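Local atomic coordinates of lovastatin nonaketide synthase mokA (Monascus pilosus, PDB entry 6AD3), a protein that performs, as an iterative type I polyketide synthase, the nine-step assembly of the lovastatin nonaketide, the piece described being its condensation domain. Residues F330-L342 and F499-S511. The protein carries 1 engineered substitution. Sequence-based numbering, arbitrary orientation.
Sequences FYLAAYHVLLARL and FLESYISILSMFS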
loop_
_atom_site.group_PDB
_atom_site.type_symbol
_atom_site.label_atom_id
_atom_site.label_comp_id
_atom_site.label_asym_id
_atom_site.label_seq_id
_atom_site.Cartn_x
_atom_site.Cartn_y
_atom_site.Cartn_z
ATOM N N PHE A 330 -0.020 18.498 3.152
ATOM C CA PHE A 330 -1.098 19.278 2.512
ATOM C C PHE A 330 -2.176 18.338 1.915
ATOM O O PHE A 330 -3.396 18.485 2.181
ATOM C CB PHE A 330 -0.496 20.179 1.396
ATOM C CG PHE A 330 -1.434 21.290 0.915
ATOM C CD1 PHE A 330 -2.603 20.988 0.196
ATOM C CD2 PHE A 330 -1.096 22.604 1.074
ATOM C CE1 PHE A 330 -3.403 21.997 -0.310
ATOM C CE2 PHE A 330 -1.910 23.598 0.615
ATOM C CZ PHE A 330 -3.069 23.312 -0.064
ATOM N N TYR A 331 -1.735 17.312 1.191
ATOM C CA TYR A 331 -2.670 16.388 0.596
ATOM C C TYR A 331 -3.488 15.669 1.723
ATOM O O TYR A 331 -4.694 15.436 1.585
ATOM C CB TYR A 331 -1.927 15.393 -0.301
ATOM C CG TYR A 331 -1.380 16.000 -1.552
ATOM C CD1 TYR A 331 -2.235 16.434 -2.551
ATOM C CD2 TYR A 331 0.008 16.104 -1.786
ATOM C CE1 TYR A 331 -1.755 17.058 -3.682
ATOM C CE2 TYR A 331 0.498 16.691 -2.947
ATOM C CZ TYR A 331 -0.407 17.112 -3.926
ATOM O OH TYR A 331 0.007 17.752 -5.092
ATOM N N LEU A 332 -2.808 15.318 2.819
ATOM C CA LEU A 332 -3.444 14.586 3.923
ATOM C C LEU A 332 -4.451 15.498 4.630
ATOM O O LEU A 332 -5.581 15.116 4.887
ATOM C CB LEU A 332 -2.382 14.120 4.907
ATOM C CG LEU A 332 -2.961 13.561 6.224
ATOM C CD1 LEU A 332 -3.827 12.341 5.985
ATOM C CD2 LEU A 332 -1.838 13.225 7.172
ATOM N N ALA A 333 -4.041 16.733 4.884
ATOM C CA ALA A 333 -4.915 17.678 5.521
ATOM C C ALA A 333 -6.171 17.939 4.701
ATOM O O ALA A 333 -7.247 18.015 5.251
ATOM C CB ALA A 333 -4.165 19.000 5.827
ATOM N N ALA A 334 -6.020 18.087 3.385
ATOM C CA ALA A 334 -7.121 18.334 2.520
ATOM C C ALA A 334 -8.057 17.100 2.442
ATOM O O ALA A 334 -9.281 17.225 2.401
ATOM C CB ALA A 334 -6.605 18.738 1.145
ATOM N N TYR A 335 -7.470 15.913 2.475
ATOM C CA TYR A 335 -8.235 14.669 2.489
ATOM C C TYR A 335 -9.076 14.591 3.752
ATOM O O TYR A 335 -10.276 14.285 3.691
ATOM C CB TYR A 335 -7.271 13.492 2.396
ATOM C CG TYR A 335 -7.879 12.125 2.478
ATOM C CD1 TYR A 335 -8.775 11.700 1.538
ATOM C CD2 TYR A 335 -7.280 11.165 3.261
ATOM C CE1 TYR A 335 -9.185 10.368 1.500
ATOM C CE2 TYR A 335 -7.682 9.837 3.225
ATOM C CZ TYR A 335 -8.652 9.459 2.363
ATOM O OH TYR A 335 -9.042 8.115 2.320
ATOM N N HIS A 336 -8.461 14.901 4.896
ATOM C CA HIS A 336 -9.184 14.931 6.148
ATOM C C HIS A 336 -10.350 15.908 6.088
ATOM O O HIS A 336 -11.468 15.576 6.509
ATOM C CB HIS A 336 -8.254 15.309 7.297
ATOM C CG HIS A 336 -8.977 15.660 8.548
ATOM N ND1 HIS A 336 -9.220 16.969 8.919
ATOM C CD2 HIS A 336 -9.685 14.887 9.401
ATOM C CE1 HIS A 336 -10.006 16.982 9.979
ATOM N NE2 HIS A 336 -10.310 15.733 10.292
ATOM N N VAL A 337 -10.099 17.127 5.576
ATOM C CA VAL A 337 -11.177 18.126 5.490
ATOM C C VAL A 337 -12.347 17.667 4.623
ATOM O O VAL A 337 -13.492 17.775 5.019
ATOM C CB VAL A 337 -10.659 19.461 4.953
ATOM C CG1 VAL A 337 -11.808 20.417 4.676
ATOM C CG2 VAL A 337 -9.658 20.059 5.943
ATOM N N LEU A 338 -12.063 17.005 3.502
ATOM C CA LEU A 338 -13.107 16.536 2.651
ATOM C C LEU A 338 -13.901 15.409 3.323
ATOM O O LEU A 338 -15.131 15.366 3.253
ATOM C CB LEU A 338 -12.522 16.072 1.320
ATOM C CG LEU A 338 -13.548 15.562 0.326
ATOM C CD1 LEU A 338 -14.660 16.580 0.091
ATOM C CD2 LEU A 338 -12.860 15.213 -0.980
ATOM N N LEU A 339 -13.201 14.501 3.998
ATOM C CA LEU A 339 -13.871 13.426 4.686
ATOM C C LEU A 339 -14.797 13.988 5.757
ATOM O O LEU A 339 -15.920 13.500 5.942
ATOM C CB LEU A 339 -12.877 12.467 5.301
ATOM C CG LEU A 339 -12.108 11.595 4.298
ATOM C CD1 LEU A 339 -10.940 10.903 4.989
ATOM C CD2 LEU A 339 -13.009 10.562 3.693
ATOM N N ALA A 340 -14.307 14.966 6.510
ATOM C CA ALA A 340 -15.141 15.577 7.545
ATOM C C ALA A 340 -16.370 16.237 6.904
ATOM O O ALA A 340 -17.496 16.132 7.438
ATOM C CB ALA A 340 -14.343 16.598 8.343
ATOM N N ARG A 341 -16.164 16.993 5.832
ATOM C CA ARG A 341 -17.299 17.612 5.143
ATOM C C ARG A 341 -18.329 16.615 4.711
ATOM O O ARG A 341 -19.508 16.838 4.886
ATOM C CB ARG A 341 -16.878 18.417 3.935
ATOM C CG ARG A 341 -16.101 19.661 4.246
ATOM C CD ARG A 341 -15.926 20.512 3.007
ATOM N NE ARG A 341 -15.175 21.711 3.341
ATOM C CZ ARG A 341 -14.864 22.651 2.465
ATOM N NH1 ARG A 341 -15.235 22.505 1.197
ATOM N NH2 ARG A 341 -14.242 23.750 2.862
ATOM N N LEU A 342 -17.904 15.547 4.052
ATOM C CA LEU A 342 -18.839 14.631 3.427
ATOM C C LEU A 342 -19.549 13.716 4.428
ATOM O O LEU A 342 -20.607 13.198 4.131
ATOM C CB LEU A 342 -18.131 13.772 2.372
ATOM C CG LEU A 342 -17.577 14.483 1.153
ATOM C CD1 LEU A 342 -16.823 13.474 0.270
ATOM C CD2 LEU A 342 -18.712 15.155 0.391
ATOM N N PHE A 499 -15.914 11.662 -5.585
ATOM C CA PHE A 499 -14.981 12.000 -4.514
ATOM C C PHE A 499 -13.703 12.619 -5.024
ATOM O O PHE A 499 -13.241 13.639 -4.526
ATOM C CB PHE A 499 -14.651 10.763 -3.673
ATOM C CG PHE A 499 -13.817 11.063 -2.470
ATOM C CD1 PHE A 499 -12.442 11.134 -2.561
ATOM C CD2 PHE A 499 -14.394 11.254 -1.238
ATOM C CE1 PHE A 499 -11.668 11.420 -1.445
ATOM C CE2 PHE A 499 -13.616 11.517 -0.118
ATOM C CZ PHE A 499 -12.244 11.629 -0.234
ATOM N N LEU A 500 -13.150 12.028 -6.061
ATOM C CA LEU A 500 -11.909 12.511 -6.636
ATOM C C LEU A 500 -12.069 13.922 -7.195
ATOM O O LEU A 500 -11.195 14.790 -6.981
ATOM C CB LEU A 500 -11.454 11.519 -7.710
ATOM C CG LEU A 500 -10.230 11.716 -8.550
ATOM C CD1 LEU A 500 -9.027 11.960 -7.675
ATOM C CD2 LEU A 500 -10.041 10.489 -9.419
ATOM N N GLU A 501 -13.213 14.198 -7.817
ATOM C CA GLU A 501 -13.476 15.527 -8.345
ATOM C C GLU A 501 -13.564 16.533 -7.210
ATOM O O GLU A 501 -13.088 17.652 -7.337
ATOM C CB GLU A 501 -14.763 15.543 -9.173
ATOM C CG GLU A 501 -14.589 14.878 -10.543
ATOM C CD GLU A 501 -15.880 14.770 -11.343
ATOM O OE1 GLU A 501 -15.770 14.401 -12.539
ATOM O OE2 GLU A 501 -17.008 14.833 -10.751
ATOM N N SER A 502 -14.297 16.178 -6.156
ATOM C CA SER A 502 -14.408 17.054 -4.969
ATOM C C SER A 502 -13.072 17.307 -4.283
ATOM O O SER A 502 -12.789 18.409 -3.815
ATOM C CB SER A 502 -15.422 16.500 -3.971
ATOM O OG SER A 502 -16.724 16.604 -4.508
ATOM N N TYR A 503 -12.217 16.286 -4.281
ATOM C CA TYR A 503 -10.908 16.394 -3.681
ATOM C C TYR A 503 -10.012 17.317 -4.500
ATOM O O TYR A 503 -9.350 18.211 -3.949
ATOM C CB TYR A 503 -10.300 14.991 -3.547
ATOM C CG TYR A 503 -8.943 14.980 -2.881
ATOM C CD1 TYR A 503 -8.773 15.455 -1.578
ATOM C CD2 TYR A 503 -7.843 14.474 -3.540
ATOM C CE1 TYR A 503 -7.529 15.458 -0.964
ATOM C CE2 TYR A 503 -6.578 14.506 -2.950
ATOM C CZ TYR A 503 -6.439 14.970 -1.649
ATOM O OH TYR A 503 -5.188 15.016 -1.072
ATOM N N ILE A 504 -10.034 17.162 -5.809
ATOM C CA ILE A 504 -9.249 18.035 -6.673
ATOM C C ILE A 504 -9.716 19.485 -6.530
ATOM O O ILE A 504 -8.890 20.440 -6.399
ATOM C CB ILE A 504 -9.312 17.571 -8.140
ATOM C CG1 ILE A 504 -8.508 16.271 -8.277
ATOM C CG2 ILE A 504 -8.765 18.643 -9.085
ATOM C CD1 ILE A 504 -8.724 15.559 -9.590
ATOM N N SER A 505 -11.027 19.668 -6.485
ATOM C CA SER A 505 -11.584 21.008 -6.218
ATOM C C SER A 505 -11.088 21.615 -4.908
ATOM O O SER A 505 -10.702 22.807 -4.845
ATOM C CB SER A 505 -13.129 20.978 -6.288
ATOM O OG SER A 505 -13.561 20.713 -7.628
ATOM N N ILE A 506 -11.072 20.825 -3.860
ATOM C CA ILE A 506 -10.690 21.320 -2.552
ATOM C C ILE A 506 -9.190 21.619 -2.490
ATOM O O ILE A 506 -8.782 22.609 -1.888
ATOM C CB ILE A 506 -11.182 20.360 -1.397
ATOM C CG1 ILE A 506 -11.827 21.177 -0.280
ATOM C CG2 ILE A 506 -10.077 19.491 -0.866
ATOM C CD1 ILE A 506 -12.240 20.367 0.951
ATOM N N LEU A 507 -8.372 20.822 -3.192
ATOM C CA LEU A 507 -6.941 21.095 -3.307
ATOM C C LEU A 507 -6.708 22.371 -4.074
ATOM O O LEU A 507 -5.902 23.198 -3.682
ATOM C CB LEU A 507 -6.226 19.980 -4.078
ATOM C CG LEU A 507 -6.093 18.634 -3.352
ATOM C CD1 LEU A 507 -5.607 17.587 -4.358
ATOM C CD2 LEU A 507 -5.144 18.717 -2.173
ATOM N N SER A 508 -7.482 22.572 -5.127
ATOM C CA SER A 508 -7.305 23.758 -5.926
ATOM C C SER A 508 -7.691 25.005 -5.097
ATOM O O SER A 508 -7.001 26.040 -5.126
ATOM C CB SER A 508 -8.155 23.666 -7.194
ATOM O OG SER A 508 -7.991 24.873 -7.945
ATOM N N MET A 509 -8.778 24.907 -4.339
ATOM C CA MET A 509 -9.264 26.070 -3.602
ATOM C C MET A 509 -8.314 26.435 -2.455
ATOM O O MET A 509 -7.940 27.602 -2.283
ATOM C CB MET A 509 -10.686 25.797 -3.098
ATOM C CG MET A 509 -11.265 26.834 -2.193
ATOM S SD MET A 509 -12.935 26.376 -1.592
ATOM C CE MET A 509 -12.534 25.045 -0.448
ATOM N N PHE A 510 -7.904 25.452 -1.674
ATOM C CA PHE A 510 -7.047 25.732 -0.522
ATOM C C PHE A 510 -5.632 26.137 -0.921
ATOM O O PHE A 510 -4.968 26.886 -0.177
ATOM C CB PHE A 510 -7.007 24.548 0.468
ATOM C CG PHE A 510 -8.275 24.374 1.261
ATOM C CD1 PHE A 510 -8.898 25.454 1.850
ATOM C CD2 PHE A 510 -8.851 23.126 1.405
ATOM C CE1 PHE A 510 -10.043 25.296 2.604
ATOM C CE2 PHE A 510 -10.018 22.963 2.154
ATOM C CZ PHE A 510 -10.625 24.043 2.729
ATOM N N SER A 511 -5.139 25.605 -2.043
ATOM C CA SER A 511 -3.822 25.913 -2.471
ATOM C C SER A 511 -3.803 27.314 -3.103
ATOM O O SER A 511 -2.798 27.990 -3.035
ATOM C CB SER A 511 -3.276 24.851 -3.434
ATOM O OG SER A 511 -3.896 24.903 -4.710
#
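L338 and Y503 interlock where two helices of the C-terminal half of the condensation domain cross by knobs-into-holes packing, the axes of the two segments 9.8 Å apart at closest approach and their N-to-C directions at 121°. L338 drops among F499, S502, Y503 and I506. Its CD2 methyl lies over one face of the F499 ring, 3.9 Å from the ring centroid, a CH-pi contact, and also rests against Y503 CB. F499 is itself a knob among Y335, L338, L339 and L342; the edge of the Y335 ring meets F499, with Y335 CE1 3.7 Å from F499 CZ. A334 faces L507 where the two backbones are nearest, its CB 3.6 Å from L507 CD2. Y503 carries the one hydrogen bond between the segments. With CG anti to the backbone N (chi1 -178°), its ring reaches edge-on past A334 and Y335, and OH donates to Y331 O over 2.7 Å. That carbonyl also accepts the helical bond from Y335 N; the two donors approach from opposite faces of its plane, and the phenol's proton is used while the helical bond stays in place. Strand 468-473 covers this side through L470, which touches both Y335 and Y503. Where 330-342 begins and 499-511 ends, F330 CZ abuts the backbone of F510 and S511, while F386 of helix 386-401 stacks on the F510 ring. The packing gives way to solvent at R341, whose extended chain runs past I506, M509 and F510 at the exposed edge of the contact. Its NH2 is hydrogen-bonded to L518 O near the C-terminus, while the guanidinium lays one face on I506, whose CD1 sits 3.7 Å from R341 NH1.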